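Local coordinates for putative uncharacterized protein (Coprinopsis cinerea, PDB 3W9A) that probably hydrolyses beta-glucan polysaccharides as a member of glycoside hydrolase family 131, through a catalytic domain built as a beta-jelly roll, at residues G1-F9 with P83-L94; A107-Q115 with L126-S135. All coordinates share one frame; numbering follows the deposited sequence.

Contact 1: residues G1-F9 with P83-L94; sequences GRIVWDGSF and PQTNANLGQGNL
Thr85 OG1 accepts a hydrogen bond from the backbone N of Ala87 at 2.8 Å, a fairly straight bond (N-H...O 158°) that closes an ST turn. Thr85 and Ala87 both direct their CB atoms at segment 1-9. The hydroxyl stands opposite the Thr85 N about the CA-CB bond (chi1 178°), which turns it along its own chain, while Thr85 CB approaches Trp5 CD1. An Asx turn follows, Asn88 OD1 taking the N-H of Gly90, so short local bonds help set the shape of segment 83-94, which meets 1-9 chiefly through carbon. Val4 divides its two methyls between partners: CG1 reaches Ala87 CB at 3.8 Å and Leu89 CD2 at 3.9 Å, whereas CG2 turns to Leu94 CD2 at 4.1 Å, the side chains of Val4 and Leu94 crossing at about a right angle. The CD2 methyl of Leu89 also touches Trp5 CB and thus fills the corner between the two neighbours. Pro83 lies over one face of the Trp5 indole, its CB 3.8 Å from the centroid of the six-membered ring and 20° off the normal, a CH-pi contact. On the opposite face lies the N of Gly7, and a side chain at that glycine would run into Trp5 CH2. The indole is also held at its polar corner, where NE1 donates to Thr29 O. Val4 and Trp5 both face Ile222 in a classic beta bulge, and both direct their CB atoms at the loop. Strand 3-6 pairs antiparallel with strand 213-224, whose Ile222 is touched by both Trp5 and Leu89. The loop itself leaves strand 77-83 of one sheet of the jelly roll and enters strand 93-101 of the other, which pairs with 213-224 as well.

Contact 2: residues A107-Q115 with L126-S135; sequences APDPTLEHQ and LKYGVGSNPS
His114 and Tyr128 form an antiparallel hydrogen-bonded pair and Gln115 and Lys127 the non-hydrogen-bonded pair beside it, at the end of a beta hairpin where both chains run out into loops. Tyr128 O is gripped twice by one residue: His114 N comes in nearly along the C=O axis at 2.9 Å, and His114 ND1 arrives from above the carbonyl plane at 3.0 Å, the oxygen lying in the imidazole plane. With NE2 bonded to Glu213, both ring nitrogens have partners and the ring's rotation is fixed. Tyr128 CE2 lies 3.8 Å from Pro108 CB and Tyr128 OH 3.5 Å from Pro110 CB; a water joins that hydroxyl to Pro108 O. Gly129 passes close to the type I turn from Asp109 to Leu112, its CA 3.3 Å from Leu112 O, where a CB would clash. Glu113 stretches out fully (chi1 -180°, chi2 175°), its CB and CG pressed against Val130 CG2. Glu113 OE2 receives Lys127 NZ at 3.2 Å, in a salt bridge, and Gln115 NE2 at 2.9 Å from opposite faces of the carboxylate. Replacing Glu113 by an alanine would probably leave the Lys127 ammonium without this counter-charge and Gln115 NE2 without this acceptor, and thin the cover on Val130 CG2. Gln115 NE2 also bonds a glycerol, probably from the crystallisation liquor, and Lys127 makes a cation-pi contact with Tyr140. Strand 114-119 also pairs with 199-201 and 203-205, and 124-128 with 136-141, while Pro108 and Tyr128 pack on Trp215 of strand 213-224 in the other sheet.

The two contacts lie on opposite sides of the chain's centre, their centres about 29 Å apart, and do not touch. Both are partly buried, and both involve residues that pack on strand 213-224, contact 1 near Ile222 and contact 2 at Trp215. Contact 1 sets a loop against a bulged strand; the two segments meet through carbon, while the polar groups find their partners within their own segment or in neighbouring parts of the chain. Contact 2 joins two neighbouring strands and buries more surface, 531 against 333 Å², with backbone bonds, a histidine and a salt bridge spanning the pair. Along the chain they come in series, strand 93-101 leading from the first toward strand 114-119 of the second.

Contact 1: residues G1-F9 with P83-L94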
loop_
_atom_site.group_PDB
_atom_site.type_symbol
_atom_site.label_atom_id
_atom_site.label_comp_id
_atom_site.label_asym_id
_atom_site.label_seq_id
_atom_site.Cartn_x
_atom_site.Cartn_y
_atom_site.Cartn_z
ATOM N N GLY A 1 -14.195 -12.866 1.232
ATOM C CA GLY A 1 -14.709 -13.353 2.549
ATOM C C GLY A 1 -14.736 -12.252 3.588
ATOM O O GLY A 1 -14.602 -11.075 3.255
ATOM N N ARG A 2 -14.902 -12.613 4.854
ATOM C CA ARG A 2 -15.100 -11.570 5.859
ATOM C C ARG A 2 -13.857 -10.710 6.049
ATOM O O ARG A 2 -12.699 -11.177 5.965
ATOM C CB ARG A 2 -15.623 -12.114 7.195
ATOM C CG ARG A 2 -14.744 -13.102 7.929
ATOM C CD ARG A 2 -15.258 -13.344 9.350
ATOM N NE ARG A 2 -14.164 -13.290 10.314
ATOM C CZ ARG A 2 -13.522 -12.178 10.693
ATOM N NH1 ARG A 2 -13.844 -10.984 10.195
ATOM N NH2 ARG A 2 -12.541 -12.260 11.580
ATOM N N ILE A 3 -14.121 -9.434 6.280
ATOM C CA ILE A 3 -13.078 -8.465 6.365
ATOM C C ILE A 3 -12.516 -8.571 7.761
ATOM O O ILE A 3 -13.243 -8.479 8.745
ATOM C CB ILE A 3 -13.588 -7.054 6.007
ATOM C CG1 ILE A 3 -14.042 -7.061 4.533
ATOM C CG2 ILE A 3 -12.495 -6.014 6.223
ATOM C CD1 ILE A 3 -14.695 -5.786 4.062
ATOM N N VAL A 4 -11.213 -8.801 7.828
ATOM C CA VAL A 4 -10.528 -8.954 9.094
ATOM C C VAL A 4 -10.118 -7.580 9.617
ATOM O O VAL A 4 -10.245 -7.318 10.805
ATOM C CB VAL A 4 -9.309 -9.887 8.966
ATOM C CG1 VAL A 4 -8.724 -10.155 10.334
ATOM C CG2 VAL A 4 -9.709 -11.206 8.287
ATOM N N TRP A 5 -9.650 -6.709 8.711
ATOM C CA TRP A 5 -9.292 -5.331 9.052
ATOM C C TRP A 5 -9.656 -4.447 7.863
ATOM O O TRP A 5 -9.385 -4.784 6.673
ATOM C CB TRP A 5 -7.800 -5.206 9.421
ATOM C CG TRP A 5 -7.263 -3.809 9.466
ATOM C CD1 TRP A 5 -7.308 -2.945 10.531
ATOM C CD2 TRP A 5 -6.610 -3.101 8.403
ATOM N NE1 TRP A 5 -6.709 -1.751 10.197
ATOM C CE2 TRP A 5 -6.286 -1.814 8.892
ATOM C CE3 TRP A 5 -6.269 -3.431 7.088
ATOM C CZ2 TRP A 5 -5.624 -0.857 8.117
ATOM C CZ3 TRP A 5 -5.610 -2.483 6.304
ATOM C CH2 TRP A 5 -5.289 -1.205 6.826
ATOM N N ASP A 6 -10.307 -3.341 8.194
ATOM C CA ASP A 6 -10.812 -2.406 7.198
ATOM C C ASP A 6 -10.009 -1.100 7.247
ATOM O O ASP A 6 -10.083 -0.336 8.224
ATOM C CB ASP A 6 -12.303 -2.173 7.415
ATOM C CG ASP A 6 -12.974 -1.504 6.228
ATOM O OD1 ASP A 6 -12.289 -0.855 5.422
ATOM O OD2 ASP A 6 -14.208 -1.597 6.134
ATOM N N GLY A 7 -9.217 -0.888 6.199
ATOM C CA GLY A 7 -8.417 0.328 6.026
ATOM C C GLY A 7 -9.114 1.436 5.257
ATOM O O GLY A 7 -8.451 2.346 4.730
ATOM N N SER A 8 -10.444 1.373 5.182
ATOM C CA SER A 8 -11.234 2.438 4.573
ATOM C C SER A 8 -10.768 3.771 5.128
ATOM O O SER A 8 -10.458 3.865 6.308
ATOM C CB SER A 8 -12.715 2.264 4.918
ATOM O OG SER A 8 -13.415 3.469 4.657
ATOM N N PHE A 9 -10.703 4.794 4.280
ATOM C CA PHE A 9 -10.370 6.129 4.736
ATOM C C PHE A 9 -11.639 6.957 4.995
ATOM O O PHE A 9 -11.551 8.178 5.202
ATOM C CB PHE A 9 -9.450 6.837 3.727
ATOM C CG PHE A 9 -8.108 6.189 3.588
ATOM C CD1 PHE A 9 -7.219 6.183 4.644
ATOM C CD2 PHE A 9 -7.733 5.566 2.404
ATOM C CE1 PHE A 9 -5.984 5.570 4.531
ATOM C CE2 PHE A 9 -6.493 4.962 2.286
ATOM C CZ PHE A 9 -5.621 4.957 3.353
ATOM N N PRO A 83 -1.377 -0.978 9.866
ATOM C CA PRO A 83 -2.694 -1.311 10.387
ATOM C C PRO A 83 -2.707 -1.358 11.900
ATOM O O PRO A 83 -1.779 -1.890 12.504
ATOM C CB PRO A 83 -2.950 -2.705 9.820
ATOM C CG PRO A 83 -2.190 -2.714 8.539
ATOM C CD PRO A 83 -0.932 -1.944 8.853
ATOM N N GLN A 84 -3.745 -0.779 12.488
ATOM C CA GLN A 84 -4.025 -0.920 13.909
ATOM C C GLN A 84 -5.175 -1.902 14.054
ATOM O O GLN A 84 -6.277 -1.629 13.576
ATOM C CB GLN A 84 -4.429 0.425 14.512
ATOM C CG GLN A 84 -4.836 0.366 15.991
ATOM C CD GLN A 84 -3.658 0.063 16.896
ATOM O OE1 GLN A 84 -2.692 0.817 16.957
ATOM N NE2 GLN A 84 -3.765 -1.011 17.654
ATOM N N THR A 85 -4.913 -3.039 14.704
ATOM C CA THR A 85 -5.929 -4.070 14.947
ATOM C C THR A 85 -5.495 -4.974 16.074
ATOM O O THR A 85 -4.306 -5.100 16.332
ATOM C CB THR A 85 -6.164 -4.947 13.690
ATOM O OG1 THR A 85 -7.126 -5.958 13.972
ATOM C CG2 THR A 85 -4.877 -5.610 13.207
ATOM N N ASN A 86 -6.464 -5.607 16.739
ATOM C CA ASN A 86 -6.183 -6.683 17.691
ATOM C C ASN A 86 -6.285 -8.052 17.054
ATOM O O ASN A 86 -5.983 -9.045 17.698
ATOM C CB ASN A 86 -7.161 -6.652 18.859
ATOM C CG ASN A 86 -6.965 -5.446 19.752
ATOM O OD1 ASN A 86 -5.919 -4.769 19.735
ATOM N ND2 ASN A 86 -7.981 -5.170 20.547
ATOM N N ALA A 87 -6.735 -8.098 15.808
ATOM C CA ALA A 87 -6.876 -9.356 15.071
ATOM C C ALA A 87 -5.555 -9.981 14.674
ATOM O O ALA A 87 -4.525 -9.320 14.636
ATOM C CB ALA A 87 -7.709 -9.114 13.819
ATOM N N ASN A 88 -5.602 -11.248 14.285
ATOM C CA ASN A 88 -4.440 -11.919 13.735
ATOM C C ASN A 88 -4.425 -11.742 12.224
ATOM O O ASN A 88 -5.231 -12.343 11.511
ATOM C CB ASN A 88 -4.425 -13.413 14.122
ATOM C CG ASN A 88 -3.087 -14.078 13.866
ATOM O OD1 ASN A 88 -2.340 -13.673 12.986
ATOM N ND2 ASN A 88 -2.784 -15.113 14.630
ATOM N N LEU A 89 -3.504 -10.912 11.739
ATOM C CA LEU A 89 -3.373 -10.682 10.306
ATOM C C LEU A 89 -2.364 -11.636 9.643
ATOM O O LEU A 89 -1.925 -11.396 8.509
ATOM C CB LEU A 89 -2.963 -9.227 10.056
ATOM C CG LEU A 89 -3.829 -8.168 10.732
ATOM C CD1 LEU A 89 -3.285 -6.773 10.410
ATOM C CD2 LEU A 89 -5.275 -8.302 10.265
ATOM N N GLY A 90 -2.003 -12.707 10.351
ATOM C CA GLY A 90 -0.952 -13.584 9.906
ATOM C C GLY A 90 -1.205 -15.060 10.159
ATOM O O GLY A 90 -0.261 -15.832 10.320
ATOM N N GLN A 91 -2.473 -15.451 10.178
ATOM C CA GLN A 91 -2.842 -16.865 10.167
ATOM C C GLN A 91 -3.800 -17.171 9.023
ATOM O O GLN A 91 -4.561 -16.307 8.586
ATOM C CB GLN A 91 -3.483 -17.261 11.491
ATOM C CG GLN A 91 -4.872 -16.705 11.693
ATOM C CD GLN A 91 -5.454 -17.064 13.034
ATOM O OE1 GLN A 91 -6.373 -16.398 13.538
ATOM N NE2 GLN A 91 -4.947 -18.117 13.609
ATOM N N GLY A 92 -3.776 -18.417 8.561
ATOM C CA GLY A 92 -4.651 -18.860 7.499
ATOM C C GLY A 92 -4.270 -18.253 6.173
ATOM O O GLY A 92 -3.116 -17.886 5.962
ATOM N N ASN A 93 -5.248 -18.148 5.287
ATOM C CA ASN A 93 -5.072 -17.539 3.980
ATOM C C ASN A 93 -5.801 -16.200 3.958
ATOM O O ASN A 93 -7.015 -16.141 4.090
ATOM C CB ASN A 93 -5.591 -18.502 2.896
ATOM C CG ASN A 93 -5.488 -17.943 1.490
ATOM O OD1 ASN A 93 -4.627 -17.116 1.179
ATOM N ND2 ASN A 93 -6.348 -18.429 0.619
ATOM N N LEU A 94 -5.045 -15.114 3.834
ATOM C CA LEU A 94 -5.617 -13.765 3.871
ATOM C C LEU A 94 -5.212 -12.997 2.641
ATOM O O LEU A 94 -4.185 -13.263 2.036
ATOM C CB LEU A 94 -5.152 -12.975 5.118
ATOM C CG LEU A 94 -5.465 -13.596 6.481
ATOM C CD1 LEU A 94 -4.875 -12.796 7.625
ATOM C CD2 LEU A 94 -6.975 -13.756 6.658
#

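Contact 2: residues A107-Q115 with L126-S135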
loop_
_atom_site.group_PDB
_atom_site.type_symbol
_atom_site.label_atom_id
_atom_site.label_comp_id
_atom_site.label_asym_id
_atom_site.label_seq_id
_atom_site.Cartn_x
_atom_site.Cartn_y
_atom_site.Cartn_z
ATOM N N ALA A 107 5.949 13.122 -9.671
ATOM C CA ALA A 107 6.013 11.749 -10.135
ATOM C C ALA A 107 7.178 11.060 -9.456
ATOM O O ALA A 107 8.246 11.633 -9.367
ATOM C CB ALA A 107 6.201 11.723 -11.646
ATOM N N PRO A 108 6.978 9.845 -8.939
ATOM C CA PRO A 108 8.126 9.141 -8.394
ATOM C C PRO A 108 9.304 9.065 -9.386
ATOM O O PRO A 108 9.085 8.931 -10.587
ATOM C CB PRO A 108 7.556 7.758 -8.092
ATOM C CG PRO A 108 6.129 8.024 -7.762
ATOM C CD PRO A 108 5.714 9.148 -8.653
ATOM N N ASP A 109 10.525 9.145 -8.860
ATOM C CA ASP A 109 11.761 9.136 -9.644
ATOM C C ASP A 109 12.157 7.717 -10.057
ATOM O O ASP A 109 12.623 6.941 -9.220
ATOM C CB ASP A 109 12.871 9.754 -8.803
ATOM C CG ASP A 109 14.158 9.962 -9.563
ATOM O OD1 ASP A 109 14.383 9.339 -10.609
ATOM O OD2 ASP A 109 14.966 10.754 -9.075
ATOM N N PRO A 110 12.015 7.384 -11.356
ATOM C CA PRO A 110 12.346 6.026 -11.814
ATOM C C PRO A 110 13.837 5.655 -11.793
ATOM O O PRO A 110 14.187 4.507 -12.084
ATOM C CB PRO A 110 11.803 6.000 -13.245
ATOM C CG PRO A 110 11.814 7.423 -13.689
ATOM C CD PRO A 110 11.575 8.252 -12.465
ATOM N N THR A 111 14.716 6.600 -11.465
ATOM C CA THR A 111 16.146 6.309 -11.331
ATOM C C THR A 111 16.537 5.855 -9.906
ATOM O O THR A 111 17.684 5.514 -9.674
ATOM C CB THR A 111 17.002 7.543 -11.715
ATOM O OG1 THR A 111 16.849 8.591 -10.741
ATOM C CG2 THR A 111 16.595 8.065 -13.100
ATOM N N LEU A 112 15.587 5.860 -8.968
ATOM C CA LEU A 112 15.865 5.600 -7.555
ATOM C C LEU A 112 15.007 4.471 -7.012
ATOM O O LEU A 112 13.851 4.319 -7.413
ATOM C CB LEU A 112 15.573 6.853 -6.732
ATOM C CG LEU A 112 16.484 8.053 -6.977
ATOM C CD1 LEU A 112 16.032 9.205 -6.107
ATOM C CD2 LEU A 112 17.929 7.711 -6.689
ATOM N N GLU A 113 15.568 3.691 -6.084
ATOM C CA GLU A 113 14.853 2.537 -5.538
ATOM C C GLU A 113 13.778 2.968 -4.545
ATOM O O GLU A 113 14.050 3.798 -3.673
ATOM C CB GLU A 113 15.813 1.571 -4.838
ATOM C CG GLU A 113 15.087 0.357 -4.261
ATOM C CD GLU A 113 16.015 -0.681 -3.678
ATOM O OE1 GLU A 113 17.231 -0.636 -3.948
ATOM O OE2 GLU A 113 15.516 -1.536 -2.927
ATOM N N HIS A 114 12.579 2.378 -4.685
ATOM C CA HIS A 114 11.436 2.561 -3.782
ATOM C C HIS A 114 10.938 1.217 -3.340
ATOM O O HIS A 114 10.930 0.276 -4.128
ATOM C CB HIS A 114 10.241 3.206 -4.481
ATOM C CG HIS A 114 10.557 4.493 -5.144
ATOM N ND1 HIS A 114 11.303 4.556 -6.294
ATOM C CD2 HIS A 114 10.219 5.764 -4.833
ATOM C CE1 HIS A 114 11.421 5.819 -6.663
ATOM N NE2 HIS A 114 10.775 6.571 -5.792
ATOM N N GLN A 115 10.486 1.143 -2.097
ATOM C CA GLN A 115 9.785 -0.030 -1.589
ATOM C C GLN A 115 8.428 0.448 -1.106
ATOM O O GLN A 115 8.329 1.422 -0.341
ATOM C CB GLN A 115 10.564 -0.671 -0.447
ATOM C CG GLN A 115 11.864 -1.334 -0.876
ATOM C CD GLN A 115 12.967 -1.214 0.149
ATOM O OE1 GLN A 115 12.712 -1.178 1.349
ATOM N NE2 GLN A 115 14.213 -1.131 -0.318
ATOM N N LEU A 126 6.056 -4.182 -3.265
ATOM C CA LEU A 126 6.198 -3.630 -4.589
ATOM C C LEU A 126 7.444 -2.789 -4.557
ATOM O O LEU A 126 7.768 -2.190 -3.520
ATOM C CB LEU A 126 4.994 -2.752 -4.947
ATOM C CG LEU A 126 3.613 -3.426 -5.103
ATOM C CD1 LEU A 126 2.514 -2.393 -5.300
ATOM C CD2 LEU A 126 3.592 -4.428 -6.241
ATOM N N LYS A 127 8.152 -2.747 -5.668
ATOM C CA LYS A 127 9.218 -1.752 -5.845
ATOM C C LYS A 127 9.068 -0.963 -7.133
ATOM O O LYS A 127 8.299 -1.339 -8.015
ATOM C CB LYS A 127 10.587 -2.393 -5.836
ATOM C CG LYS A 127 10.875 -3.302 -4.651
ATOM C CD LYS A 127 12.365 -3.256 -4.344
ATOM C CE LYS A 127 12.886 -4.568 -3.811
ATOM N NZ LYS A 127 14.338 -4.403 -3.501
ATOM N N TYR A 128 9.812 0.137 -7.203
ATOM C CA TYR A 128 9.896 0.981 -8.374
ATOM C C TYR A 128 11.307 1.571 -8.450
ATOM O O TYR A 128 11.945 1.835 -7.411
ATOM C CB TYR A 128 8.859 2.095 -8.262
ATOM C CG TYR A 128 8.742 3.019 -9.456
ATOM C CD1 TYR A 128 8.200 2.573 -10.657
ATOM C CD2 TYR A 128 9.137 4.348 -9.374
ATOM C CE1 TYR A 128 8.090 3.409 -11.751
ATOM C CE2 TYR A 128 9.010 5.207 -10.456
ATOM C CZ TYR A 128 8.482 4.732 -11.643
ATOM O OH TYR A 128 8.331 5.573 -12.725
ATOM N N GLY A 129 11.780 1.769 -9.677
ATOM C CA GLY A 129 13.047 2.445 -9.965
ATOM C C GLY A 129 14.267 1.552 -9.904
ATOM O O GLY A 129 15.369 2.041 -9.695
ATOM N N VAL A 130 14.077 0.251 -10.134
ATOM C CA VAL A 130 15.118 -0.765 -9.912
ATOM C C VAL A 130 15.010 -1.864 -10.975
ATOM O O VAL A 130 13.968 -2.024 -11.608
ATOM C CB VAL A 130 15.014 -1.355 -8.463
ATOM C CG1 VAL A 130 15.667 -2.730 -8.308
ATOM C CG2 VAL A 130 15.631 -0.402 -7.454
ATOM N N GLY A 131 16.103 -2.593 -11.174
ATOM C CA GLY A 131 16.121 -3.743 -12.065
ATOM C C GLY A 131 16.224 -3.384 -13.540
ATOM O O GLY A 131 16.592 -2.261 -13.915
ATOM N N SER A 132 15.903 -4.370 -14.366
ATOM C CA SER A 132 15.896 -4.242 -15.823
ATOM C C SER A 132 15.012 -3.091 -16.328
ATOM O O SER A 132 15.416 -2.310 -17.203
ATOM C CB SER A 132 15.415 -5.575 -16.418
ATOM O OG SER A 132 14.933 -5.410 -17.735
ATOM N N ASN A 133 13.808 -3.002 -15.762
ATOM C CA ASN A 133 12.787 -2.037 -16.170
ATOM C C ASN A 133 12.481 -1.090 -15.005
ATOM O O ASN A 133 11.515 -1.278 -14.272
ATOM C CB ASN A 133 11.512 -2.780 -16.577
ATOM C CG ASN A 133 11.764 -3.828 -17.636
ATOM O OD1 ASN A 133 11.717 -5.036 -17.360
ATOM N ND2 ASN A 133 12.052 -3.380 -18.848
ATOM N N PRO A 134 13.317 -0.072 -14.817
ATOM C CA PRO A 134 13.113 0.736 -13.620
ATOM C C PRO A 134 11.823 1.577 -13.635
ATOM O O PRO A 134 11.350 1.962 -12.567
ATOM C CB PRO A 134 14.380 1.599 -13.551
ATOM C CG PRO A 134 14.942 1.597 -14.937
ATOM C CD PRO A 134 14.564 0.265 -15.523
ATOM N N SER A 135 11.250 1.825 -14.817
ATOM C CA SER A 135 9.961 2.528 -14.923
ATOM C C SER A 135 8.761 1.603 -14.756
ATOM O O SER A 135 7.618 2.035 -14.910
ATOM C CB SER A 135 9.844 3.266 -16.261
ATOM O OG SER A 135 10.830 4.268 -16.327
HETATM O O HOH W 1 7.289 7.993 -12.404
HETATM O O HOH W 2 17.771 2.200 -8.607
#